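Long-range contacts in putidaredoxin reductase (Pseudomonas putida, PDB 1Q1R), which probably passes electrons from NADH through its bound FAD to putidaredoxin, in the cytochrome P450cam monooxygenase system: residues 165-169 with 201-206; 249-253 with 263-267; 346-351 with 363-369; 393-397 with 415-419. One frame throughout, in Å; residues are numbered along the deposited sequence.

The four contacts follow one another along the chain without overlap, and sample different parts of a glutathione reductase fold. Contact 2 comes closer to the cofactor than contact 1: the side chain of Asn251 is about 4 Å from FAD, against about 12 Å for that of Ala166 in contact 1. These two lie on opposite sides of the chain's centre, 34 Å apart between centres. Contacts 3 and 4 are neighbours, with centres 16 Å apart and nearest atoms about 4 Å apart without touching; helix 398-401 borders both. Helix 191-204 connects contact 1, at its C-terminal end, with contact 3, whose tyrosines pack on its beginning, although their centres are 29 Å apart.

Contact 1 (165-169 with 201-206); sequences AATAI and HREAGV
Ile169 and Val206 form the middle of this contact, their side chains crossing obliquely where helix 159-170 faces the end of helix 191-204. Ile169 CG1 lies 3.2 Å from Val206 CG2, closer than carbons normally pack and so slightly doubtful. Its CD1 touches the same methyl and also Gly205 C, at 3.9 Å. Its CG2, which stands opposite the backbone N while CG1 stands opposite the carbonyl carbon (chi1 -87°), is thereby turned to Ala204 O at 3.7 Å. An alanine at Ile169 would probably open a gap beside Val206 CG2 and leave the turn at Gly205 without its apolar cover. One helical turn earlier, Ala165 CB meets the same valine methyl at 4.3 Å, and Ala166 CB sits obliquely to the His201 ring, 4.1 Å from CE1. The imidazole is held from outside by a hydrogen bond between NE2 and Gln333 OE1 and an edge-to-face pairing with Tyr334, whose side chain also touches Ala166, Ala204 and Val206. The turn is a Schellman motif: Gly205 has positive phi (121°), where a CB would strike the preceding carbonyl, and two bonds run back into the last turn, Val206 N to His201 O at 3.0 Å and Gly205 N to Arg202 O. It stops the helix and feeds the chain into edge strand 207-209, which runs parallel to 174-178. Such helices layered on a parallel sheet, with a glycine-rich turn before helix 159-170, are characteristic of a Rossmann-type dinucleotide fold, here probably the NADH-binding one.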
loop_
_atom_site.group_PDB
_atom_site.type_symbol
_atom_site.label_atom_id
_atom_site.label_comp_id
_atom_site.label_asym_id
_atom_site.label_seq_id
_atom_site.Cartn_x
_atom_site.Cartn_y
_atom_site.Cartn_z
ATOM N N ALA A 165 -14.899 2.711 -4.777
ATOM C CA ALA A 165 -16.206 2.376 -5.342
ATOM C C ALA A 165 -17.186 1.944 -4.252
ATOM O O ALA A 165 -18.337 2.377 -4.243
ATOM C CB ALA A 165 -16.061 1.260 -6.390
ATOM N N ALA A 166 -16.732 1.087 -3.340
ATOM C CA ALA A 166 -17.586 0.610 -2.253
ATOM C C ALA A 166 -18.064 1.780 -1.394
ATOM O O ALA A 166 -19.229 1.846 -1.015
ATOM C CB ALA A 166 -16.830 -0.396 -1.388
ATOM N N THR A 167 -17.161 2.709 -1.097
ATOM C CA THR A 167 -17.517 3.867 -0.284
ATOM C C THR A 167 -18.486 4.790 -1.025
ATOM O O THR A 167 -19.437 5.302 -0.427
ATOM C CB THR A 167 -16.259 4.657 0.131
ATOM O OG1 THR A 167 -15.396 3.797 0.878
ATOM C CG2 THR A 167 -16.633 5.851 1.010
ATOM N N ALA A 168 -18.258 4.990 -2.321
ATOM C CA ALA A 168 -19.140 5.846 -3.111
ATOM C C ALA A 168 -20.532 5.224 -3.220
ATOM O O ALA A 168 -21.541 5.926 -3.146
ATOM C CB ALA A 168 -18.558 6.073 -4.504
ATOM N N ILE A 169 -20.582 3.906 -3.410
ATOM C CA ILE A 169 -21.854 3.194 -3.510
ATOM C C ILE A 169 -22.674 3.395 -2.243
ATOM O O ILE A 169 -23.887 3.613 -2.299
ATOM C CB ILE A 169 -21.631 1.673 -3.736
ATOM C CG1 ILE A 169 -21.495 1.400 -5.229
ATOM C CG2 ILE A 169 -22.796 0.865 -3.160
ATOM C CD1 ILE A 169 -22.737 1.787 -6.032
ATOM N N HIS A 201 -19.314 -6.323 -6.212
ATOM C CA HIS A 201 -19.547 -4.920 -6.524
ATOM C C HIS A 201 -20.744 -4.671 -7.443
ATOM O O HIS A 201 -21.556 -3.784 -7.178
ATOM C CB HIS A 201 -18.279 -4.321 -7.128
ATOM C CG HIS A 201 -17.206 -4.051 -6.118
ATOM N ND1 HIS A 201 -17.116 -2.861 -5.428
ATOM C CD2 HIS A 201 -16.196 -4.828 -5.659
ATOM C CE1 HIS A 201 -16.097 -2.916 -4.590
ATOM N NE2 HIS A 201 -15.523 -4.100 -4.710
ATOM N N ARG A 202 -20.858 -5.447 -8.519
ATOM C CA ARG A 202 -21.981 -5.286 -9.436
ATOM C C ARG A 202 -23.278 -5.497 -8.672
ATOM O O ARG A 202 -24.260 -4.789 -8.884
ATOM C CB ARG A 202 -21.875 -6.278 -10.603
ATOM C CG ARG A 202 -20.850 -5.866 -11.658
ATOM C CD ARG A 202 -20.641 -6.932 -12.730
ATOM N NE ARG A 202 -19.668 -6.495 -13.730
ATOM C CZ ARG A 202 -18.803 -7.297 -14.344
ATOM N NH1 ARG A 202 -18.777 -8.596 -14.068
ATOM N NH2 ARG A 202 -17.947 -6.794 -15.226
ATOM N N GLU A 203 -23.272 -6.467 -7.767
ATOM C CA GLU A 203 -24.446 -6.762 -6.956
ATOM C C GLU A 203 -24.804 -5.533 -6.120
ATOM O O GLU A 203 -25.976 -5.234 -5.897
ATOM C CB GLU A 203 -24.154 -7.938 -6.023
ATOM C CG GLU A 203 -25.367 -8.476 -5.289
ATOM C CD GLU A 203 -26.028 -9.625 -6.032
ATOM O OE1 GLU A 203 -26.436 -9.437 -7.202
ATOM O OE2 GLU A 203 -26.135 -10.720 -5.438
ATOM N N ALA A 204 -23.779 -4.821 -5.657
ATOM C CA ALA A 204 -23.979 -3.628 -4.844
ATOM C C ALA A 204 -24.448 -2.436 -5.684
ATOM O O ALA A 204 -24.910 -1.433 -5.145
ATOM C CB ALA A 204 -22.683 -3.279 -4.113
ATOM N N GLY A 205 -24.328 -2.543 -7.004
ATOM C CA GLY A 205 -24.762 -1.450 -7.858
ATOM C C GLY A 205 -23.666 -0.867 -8.734
ATOM O O GLY A 205 -23.937 -0.061 -9.621
ATOM N N VAL A 206 -22.426 -1.267 -8.492
ATOM C CA VAL A 206 -21.316 -0.769 -9.289
ATOM C C VAL A 206 -21.330 -1.367 -10.689
ATOM O O VAL A 206 -21.526 -2.571 -10.858
ATOM C CB VAL A 206 -19.957 -1.121 -8.655
ATOM C CG1 VAL A 206 -18.818 -0.634 -9.554
ATOM C CG2 VAL A 206 -19.854 -0.506 -7.283
#

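Contact 2 (249-253 with 263-267)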
loop_
_atom_site.group_PDB
_atom_site.type_symbol
_atom_site.label_atom_id
_atom_site.label_comp_id
_atom_site.label_asym_id
_atom_site.label_seq_id
_atom_site.Cartn_x
_atom_site.Cartn_y
_atom_site.Cartn_z
ATOM N N ILE A 249 4.139 5.171 -8.331
ATOM C CA ILE A 249 5.502 5.287 -8.830
ATOM C C ILE A 249 6.364 5.556 -7.607
ATOM O O ILE A 249 6.182 6.565 -6.924
ATOM C CB ILE A 249 5.665 6.468 -9.813
ATOM C CG1 ILE A 249 4.846 6.213 -11.082
ATOM C CG2 ILE A 249 7.142 6.647 -10.167
ATOM C CD1 ILE A 249 4.929 7.346 -12.103
ATOM N N PRO A 250 7.305 4.654 -7.297
ATOM C CA PRO A 250 8.147 4.895 -6.124
ATOM C C PRO A 250 8.991 6.153 -6.316
ATOM O O PRO A 250 9.468 6.414 -7.422
ATOM C CB PRO A 250 8.986 3.624 -6.040
ATOM C CG PRO A 250 9.132 3.226 -7.482
ATOM C CD PRO A 250 7.738 3.448 -8.026
ATOM N N ASN A 251 9.157 6.933 -5.249
ATOM C CA ASN A 251 9.946 8.161 -5.302
ATOM C C ASN A 251 11.423 7.843 -5.055
ATOM O O ASN A 251 11.900 7.877 -3.920
ATOM C CB ASN A 251 9.438 9.171 -4.260
ATOM C CG ASN A 251 8.051 9.714 -4.593
ATOM O OD1 ASN A 251 7.795 10.129 -5.726
ATOM N ND2 ASN A 251 7.157 9.727 -3.605
ATOM N N CYS A 252 12.142 7.549 -6.135
ATOM C CA CYS A 252 13.554 7.187 -6.053
ATOM C C CYS A 252 14.520 8.248 -6.580
ATOM O O CYS A 252 15.736 8.072 -6.494
ATOM C CB CYS A 252 13.788 5.887 -6.824
ATOM S SG CYS A 252 12.593 4.585 -6.454
ATOM N N GLU A 253 13.985 9.338 -7.124
ATOM C CA GLU A 253 14.819 10.406 -7.681
ATOM C C GLU A 253 16.028 10.808 -6.846
ATOM O O GLU A 253 17.131 10.914 -7.375
ATOM C CB GLU A 253 13.972 11.644 -7.984
ATOM C CG GLU A 253 13.075 11.476 -9.197
ATOM C CD GLU A 253 11.955 10.482 -8.969
ATOM O OE1 GLU A 253 11.378 9.992 -9.967
ATOM O OE2 GLU A 253 11.642 10.201 -7.790
ATOM N N ASP A 263 15.973 0.355 -9.073
ATOM C CA ASP A 263 15.323 -0.558 -10.003
ATOM C C ASP A 263 13.880 -0.713 -9.543
ATOM O O ASP A 263 13.570 -1.596 -8.745
ATOM C CB ASP A 263 16.023 -1.921 -9.997
ATOM C CG ASP A 263 15.396 -2.902 -10.971
ATOM O OD1 ASP A 263 15.853 -4.063 -11.019
ATOM O OD2 ASP A 263 14.447 -2.518 -11.693
ATOM N N ASN A 264 13.004 0.147 -10.055
ATOM C CA ASN A 264 11.595 0.132 -9.674
ATOM C C ASN A 264 11.577 0.145 -8.154
ATOM O O ASN A 264 10.933 -0.686 -7.519
ATOM C CB ASN A 264 10.890 -1.131 -10.181
ATOM C CG ASN A 264 9.385 -1.091 -9.949
ATOM O OD1 ASN A 264 8.903 -0.418 -9.037
ATOM N ND2 ASN A 264 8.638 -1.822 -10.767
ATOM N N GLY A 265 12.309 1.094 -7.585
ATOM C CA GLY A 265 12.397 1.214 -6.145
ATOM C C GLY A 265 13.845 1.400 -5.754
ATOM O O GLY A 265 14.741 1.219 -6.579
ATOM N N ILE A 266 14.080 1.775 -4.503
ATOM C CA ILE A 266 15.433 1.977 -4.008
ATOM C C ILE A 266 15.958 0.653 -3.447
ATOM O O ILE A 266 15.450 0.138 -2.448
ATOM C CB ILE A 266 15.456 3.064 -2.915
ATOM C CG1 ILE A 266 14.911 4.375 -3.496
ATOM C CG2 ILE A 266 16.875 3.255 -2.390
ATOM C CD1 ILE A 266 14.825 5.511 -2.504
ATOM N N VAL A 267 16.970 0.103 -4.109
ATOM C CA VAL A 267 17.561 -1.171 -3.711
ATOM C C VAL A 267 18.263 -1.121 -2.358
ATOM O O VAL A 267 19.091 -0.249 -2.105
ATOM C CB VAL A 267 18.568 -1.659 -4.782
ATOM C CG1 VAL A 267 19.216 -2.968 -4.342
ATOM C CG2 VAL A 267 17.855 -1.839 -6.115
#
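The amide of Asn264 is the flat group here, and its side chain crosses the puckered ring of Pro250 at about a right angle. The amide offers its oxygen, OD1, which lies 4.0 Å from Pro250 CG; that same ring carbon rests 3.8 Å from Gly265 N. Trans placement of Asn264 CG relative to its backbone N (chi1 -173°) swings the amide back toward the proline, although its CB points away. Deeper in, Cys252 SG packs on the bare backbone of Gly265, 3.4 Å from CA. Gly265 has a backbone shape (phi 134°) in which a CB would collide with the preceding carbonyl. Ile266 completes the apolar side: its CG1 lies 3.8 Å from Cys252 SG, and its CD1 reaches Asn251 O at 4.0 Å. A serine at Ile266 would probably take away the carbon that packs on Cys252 SG and open a gap beside Asn251 O. The CB of Asn251 points away from 263-267, and its side chain is about 4 Å from FAD, with OD1 hydrogen-bonded to Arg113 NH1. Asn251 is also the centre of an inverse gamma turn, just after strand 248-250 has paired antiparallel with 112-114. Strand 266-267 then joins 286-290 in a small mixed sheet. This passage beside the flavin is consistent with the linker between the FAD and the probable NADH domain in the glutathione reductase fold.

Contact 3 (346-351 with 363-369)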
loop_
_atom_site.group_PDB
_atom_site.type_symbol
_atom_site.label_atom_id
_atom_site.label_comp_id
_atom_site.label_asym_id
_atom_site.label_seq_id
_atom_site.Cartn_x
_atom_site.Cartn_y
_atom_site.Cartn_z
ATOM N N GLY A 346 3.489 -16.639 -9.509
ATOM C CA GLY A 346 4.061 -17.933 -9.841
ATOM C C GLY A 346 3.245 -19.162 -9.479
ATOM O O GLY A 346 3.738 -20.287 -9.589
ATOM N N TYR A 347 2.003 -18.964 -9.053
ATOM C CA TYR A 347 1.150 -20.086 -8.675
ATOM C C TYR A 347 0.680 -20.828 -9.920
ATOM O O TYR A 347 0.465 -20.217 -10.971
ATOM C CB TYR A 347 -0.063 -19.589 -7.876
ATOM C CG TYR A 347 -1.143 -18.944 -8.716
ATOM C CD1 TYR A 347 -2.148 -19.710 -9.302
ATOM C CD2 TYR A 347 -1.143 -17.570 -8.948
ATOM C CE1 TYR A 347 -3.127 -19.125 -10.099
ATOM C CE2 TYR A 347 -2.117 -16.975 -9.745
ATOM C CZ TYR A 347 -3.104 -17.758 -10.317
ATOM O OH TYR A 347 -4.057 -17.177 -11.119
ATOM N N ASP A 348 0.525 -22.144 -9.803
ATOM C CA ASP A 348 0.067 -22.950 -10.925
ATOM C C ASP A 348 -1.304 -23.548 -10.644
ATOM O O ASP A 348 -1.820 -24.337 -11.433
ATOM C CB ASP A 348 1.069 -24.059 -11.247
ATOM C CG ASP A 348 1.455 -24.864 -10.036
ATOM O OD1 ASP A 348 0.548 -25.365 -9.340
ATOM O OD2 ASP A 348 2.669 -25.001 -9.784
ATOM N N ARG A 349 -1.885 -23.174 -9.508
ATOM C CA ARG A 349 -3.219 -23.641 -9.148
ATOM C C ARG A 349 -3.681 -23.097 -7.808
ATOM O O ARG A 349 -2.876 -22.755 -6.943
ATOM C CB ARG A 349 -3.291 -25.168 -9.119
ATOM C CG ARG A 349 -2.529 -25.828 -7.989
ATOM C CD ARG A 349 -3.244 -27.100 -7.574
ATOM N NE ARG A 349 -2.443 -27.918 -6.674
ATOM C CZ ARG A 349 -2.925 -28.939 -5.973
ATOM N NH1 ARG A 349 -4.210 -29.261 -6.067
ATOM N NH2 ARG A 349 -2.123 -29.640 -5.183
ATOM N N ILE A 350 -4.992 -23.014 -7.652
ATOM C CA ILE A 350 -5.568 -22.518 -6.421
ATOM C C ILE A 350 -6.513 -23.563 -5.862
ATOM O O ILE A 350 -7.040 -24.402 -6.597
ATOM C CB ILE A 350 -6.365 -21.214 -6.644
ATOM C CG1 ILE A 350 -7.677 -21.523 -7.366
ATOM C CG2 ILE A 350 -5.535 -20.227 -7.458
ATOM C CD1 ILE A 350 -8.636 -20.355 -7.420
ATOM N N ILE A 351 -6.709 -23.513 -4.554
ATOM C CA ILE A 351 -7.614 -24.422 -3.877
ATOM C C ILE A 351 -8.514 -23.537 -3.034
ATOM O O ILE A 351 -8.037 -22.767 -2.197
ATOM C CB ILE A 351 -6.854 -25.419 -2.969
ATOM C CG1 ILE A 351 -5.951 -26.312 -3.826
ATOM C CG2 ILE A 351 -7.847 -26.258 -2.174
ATOM C CD1 ILE A 351 -5.161 -27.330 -3.044
ATOM N N VAL A 363 -8.644 -18.788 -0.055
ATOM C CA VAL A 363 -8.133 -19.263 -1.329
ATOM C C VAL A 363 -6.635 -19.474 -1.198
ATOM O O VAL A 363 -5.881 -18.533 -0.909
ATOM C CB VAL A 363 -8.415 -18.246 -2.466
ATOM C CG1 VAL A 363 -7.972 -18.819 -3.807
ATOM C CG2 VAL A 363 -9.901 -17.913 -2.508
ATOM N N PHE A 364 -6.208 -20.717 -1.394
ATOM C CA PHE A 364 -4.795 -21.053 -1.289
ATOM C C PHE A 364 -4.129 -21.054 -2.657
ATOM O O PHE A 364 -4.602 -21.704 -3.584
ATOM C CB PHE A 364 -4.622 -22.430 -0.627
ATOM C CG PHE A 364 -5.145 -22.498 0.784
ATOM C CD1 PHE A 364 -6.504 -22.666 1.032
ATOM C CD2 PHE A 364 -4.278 -22.358 1.867
ATOM C CE1 PHE A 364 -6.995 -22.689 2.336
ATOM C CE2 PHE A 364 -4.759 -22.379 3.174
ATOM C CZ PHE A 364 -6.118 -22.543 3.410
ATOM N N TYR A 365 -3.034 -20.314 -2.780
ATOM C CA TYR A 365 -2.290 -20.246 -4.034
ATOM C C TYR A 365 -1.075 -21.155 -3.911
ATOM O O TYR A 365 -0.222 -20.947 -3.047
ATOM C CB TYR A 365 -1.837 -18.810 -4.316
ATOM C CG TYR A 365 -2.981 -17.855 -4.573
ATOM C CD1 TYR A 365 -3.822 -17.446 -3.537
ATOM C CD2 TYR A 365 -3.240 -17.384 -5.857
ATOM C CE1 TYR A 365 -4.895 -16.593 -3.775
ATOM C CE2 TYR A 365 -4.309 -16.528 -6.107
ATOM C CZ TYR A 365 -5.132 -16.138 -5.065
ATOM O OH TYR A 365 -6.193 -15.299 -5.316
ATOM N N LEU A 366 -1.000 -22.165 -4.775
ATOM C CA LEU A 366 0.109 -23.108 -4.732
ATOM C C LEU A 366 0.922 -23.196 -6.017
ATOM O O LEU A 366 0.426 -22.946 -7.115
ATOM C CB LEU A 366 -0.398 -24.520 -4.393
ATOM C CG LEU A 366 -1.110 -24.778 -3.062
ATOM C CD1 LEU A 366 -2.511 -24.189 -3.098
ATOM C CD2 LEU A 366 -1.176 -26.279 -2.806
ATOM N N GLN A 367 2.190 -23.551 -5.847
ATOM C CA GLN A 367 3.111 -23.758 -6.952
ATOM C C GLN A 367 3.581 -25.170 -6.642
ATOM O O GLN A 367 4.535 -25.370 -5.891
ATOM C CB GLN A 367 4.286 -22.787 -6.886
ATOM C CG GLN A 367 5.179 -22.854 -8.108
ATOM C CD GLN A 367 6.368 -21.920 -8.021
ATOM O OE1 GLN A 367 7.076 -21.709 -9.007
ATOM N NE2 GLN A 367 6.602 -21.362 -6.840
ATOM N N GLY A 368 2.885 -26.149 -7.204
ATOM C CA GLY A 368 3.213 -27.533 -6.925
ATOM C C GLY A 368 2.455 -27.876 -5.655
ATOM O O GLY A 368 1.223 -27.864 -5.644
ATOM N N ASP A 369 3.182 -28.171 -4.583
ATOM C CA ASP A 369 2.553 -28.494 -3.307
ATOM C C ASP A 369 2.882 -27.423 -2.275
ATOM O O ASP A 369 2.437 -27.491 -1.130
ATOM C CB ASP A 369 3.027 -29.856 -2.795
ATOM C CG ASP A 369 2.581 -31.001 -3.682
ATOM O OD1 ASP A 369 1.403 -31.018 -4.103
ATOM O OD2 ASP A 369 3.408 -31.894 -3.947
#
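Strands 349-351 and 363-367 run antiparallel, their axes 4.7 Å apart at the closest, with a classic beta bulge where the first strand begins and the second ends, Asp348 and Arg349 both facing Leu366. Leu366 O takes Asp348 N at 2.8 Å and, more weakly, Arg349 N, whereas Leu366 N gives a nearly straight bond to Arg349 O (169° at the hydrogen). Ile351 and Phe364 form a hydrogen-bonded pair beyond it; in the non-hydrogen-bonded pair between, Ile350 lies alongside Tyr365, its CG2 4.0 Å from CD2 of the ring. That tyrosine also turns its edge to Tyr347 in a T-shaped stack, CD2 standing over one face of the Tyr347 ring, with planes at 85° and centroids 5.3 Å apart. The carboxylate of Asp348 is brought round by a CG lodged between backbone N and carbonyl carbon (chi1 51°), and Gly368 N gives it two weak bonds, the shorter to OD2 at 2.8 Å. On the side of Leu366 and Ile351, the bent Arg349 chain lays one guanidinium face over Ile351 CD1, and NH2 makes a long salt bridge to Asp369 OD1 at 3.9 Å. Strand 360-367 lies between 349-353, at the sheet's edge, and 370-377; the face of Ile350 and Tyr365 is covered by the start of helix 191-204, that of Arg349 and Leu366 by helix 398-401.

Contact 4 (393-397 with 415-419)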
loop_
_atom_site.group_PDB
_atom_site.type_symbol
_atom_site.label_atom_id
_atom_site.label_comp_id
_atom_site.label_asym_id
_atom_site.label_seq_id
_atom_site.Cartn_x
_atom_site.Cartn_y
_atom_site.Cartn_z
ATOM N N ARG A 393 7.067 -22.330 6.063
ATOM C CA ARG A 393 7.146 -23.294 4.971
ATOM C C ARG A 393 6.623 -24.666 5.396
ATOM O O ARG A 393 7.262 -25.686 5.141
ATOM C CB ARG A 393 8.598 -23.430 4.512
ATOM C CG ARG A 393 8.951 -22.637 3.272
ATOM C CD ARG A 393 8.243 -23.204 2.049
ATOM N NE ARG A 393 8.826 -22.711 0.805
ATOM C CZ ARG A 393 10.088 -22.921 0.440
ATOM N NH1 ARG A 393 10.901 -23.619 1.225
ATOM N NH2 ARG A 393 10.537 -22.438 -0.710
ATOM N N LEU A 394 5.464 -24.694 6.044
ATOM C CA LEU A 394 4.892 -25.956 6.497
ATOM C C LEU A 394 4.358 -26.806 5.348
ATOM O O LEU A 394 3.623 -26.320 4.487
ATOM C CB LEU A 394 3.773 -25.702 7.506
ATOM C CG LEU A 394 4.150 -24.987 8.804
ATOM C CD1 LEU A 394 2.947 -24.955 9.723
ATOM C CD2 LEU A 394 5.306 -25.703 9.477
ATOM N N PRO A 395 4.721 -28.098 5.329
ATOM C CA PRO A 395 4.291 -29.045 4.293
ATOM C C PRO A 395 2.844 -29.516 4.444
ATOM O O PRO A 395 2.579 -30.716 4.553
ATOM C CB PRO A 395 5.288 -30.187 4.452
ATOM C CG PRO A 395 5.516 -30.209 5.929
ATOM C CD PRO A 395 5.665 -28.737 6.265
ATOM N N VAL A 396 1.906 -28.576 4.451
ATOM C CA VAL A 396 0.499 -28.930 4.585
ATOM C C VAL A 396 0.024 -29.741 3.379
ATOM O O VAL A 396 0.426 -29.473 2.246
ATOM C CB VAL A 396 -0.388 -27.679 4.710
ATOM C CG1 VAL A 396 -0.106 -26.972 6.022
ATOM C CG2 VAL A 396 -0.143 -26.745 3.529
ATOM N N GLU A 397 -0.834 -30.725 3.630
ATOM C CA GLU A 397 -1.367 -31.575 2.570
ATOM C C GLU A 397 -2.326 -30.813 1.661
ATOM O O GLU A 397 -3.423 -30.447 2.071
ATOM C CB GLU A 397 -2.096 -32.781 3.168
ATOM C CG GLU A 397 -2.771 -33.663 2.122
ATOM C CD GLU A 397 -1.810 -34.092 1.024
ATOM O OE1 GLU A 397 -0.759 -34.684 1.355
ATOM O OE2 GLU A 397 -2.101 -33.835 -0.165
ATOM N N ALA A 415 1.459 -31.485 9.432
ATOM C CA ALA A 415 2.628 -31.030 8.686
ATOM C C ALA A 415 3.831 -30.863 9.612
ATOM O O ALA A 415 4.944 -31.271 9.285
ATOM C CB ALA A 415 2.320 -29.715 7.977
ATOM N N LYS A 416 3.603 -30.265 10.775
ATOM C CA LYS A 416 4.670 -30.053 11.746
ATOM C C LYS A 416 5.177 -31.380 12.313
ATOM O O LYS A 416 6.380 -31.566 12.490
ATOM C CB LYS A 416 4.165 -29.147 12.874
ATOM C CG LYS A 416 3.772 -27.758 12.385
ATOM C CD LYS A 416 2.875 -27.015 13.365
ATOM C CE LYS A 416 3.600 -26.634 14.641
ATOM N NZ LYS A 416 2.733 -25.780 15.512
ATOM N N ALA A 417 4.257 -32.303 12.578
ATOM C CA ALA A 417 4.605 -33.611 13.130
ATOM C C ALA A 417 5.433 -34.437 12.156
ATOM O O ALA A 417 6.250 -35.270 12.562
ATOM C CB ALA A 417 3.341 -34.371 13.503
ATOM N N GLU A 418 5.210 -34.206 10.868
ATOM C CA GLU A 418 5.922 -34.928 9.827
ATOM C C GLU A 418 7.397 -34.545 9.806
ATOM O O GLU A 418 8.265 -35.388 9.570
ATOM C CB GLU A 418 5.286 -34.628 8.474
ATOM C CG GLU A 418 5.778 -35.507 7.353
ATOM C CD GLU A 418 4.978 -35.302 6.086
ATOM O OE1 GLU A 418 5.065 -34.202 5.501
ATOM O OE2 GLU A 418 4.256 -36.239 5.687
ATOM N N LEU A 419 7.669 -33.269 10.056
ATOM C CA LEU A 419 9.034 -32.754 10.077
ATOM C C LEU A 419 9.822 -33.341 11.249
ATOM O O LEU A 419 10.991 -33.702 11.113
ATOM C CB LEU A 419 9.018 -31.225 10.206
ATOM C CG LEU A 419 8.205 -30.406 9.198
ATOM C CD1 LEU A 419 8.196 -28.945 9.622
ATOM C CD2 LEU A 419 8.799 -30.554 7.806
#
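The contact is carried by apolar side chains, with Pro395 seated between Ala415 and Leu419 on successive turns of helix 408-421. Its CG lies 3.8 Å from Leu419 CD2, the two side chains reaching toward each other, and 3.8 Å from Ala415 CB. The alanine methyl itself presses on the backbone, 3.6 Å from Pro395 O, with Val396 CG1 at 4.2 Å. Leu394 spreads both methyls over the lysine next to that alanine, CD2 coming 3.9 Å from Lys416 CG. The torsion of the leucine, with CG opposite the carbonyl carbon (chi1 -62°), carries its branched end nearer the helix than its CB alone would be. The loop links two helices and bends between them: Arg393, with positive phi, closes a Schellman motif after helix 380-391, Pro395 centres an inverse gamma turn, and Glu397 is the N-cap of helix 398-401, its OE2 taking Asn399 N. Polar atoms meet the loop only through van der Waals contact, as where Ala415 O approaches Pro395 CG at 3.6 Å and Glu418 OE1 lies 4.0 Å from that carbon. Lys416 NZ, beyond the stem that Leu394 covers, makes a weak hydrogen bond to Gln388 OE1 of helix 380-391.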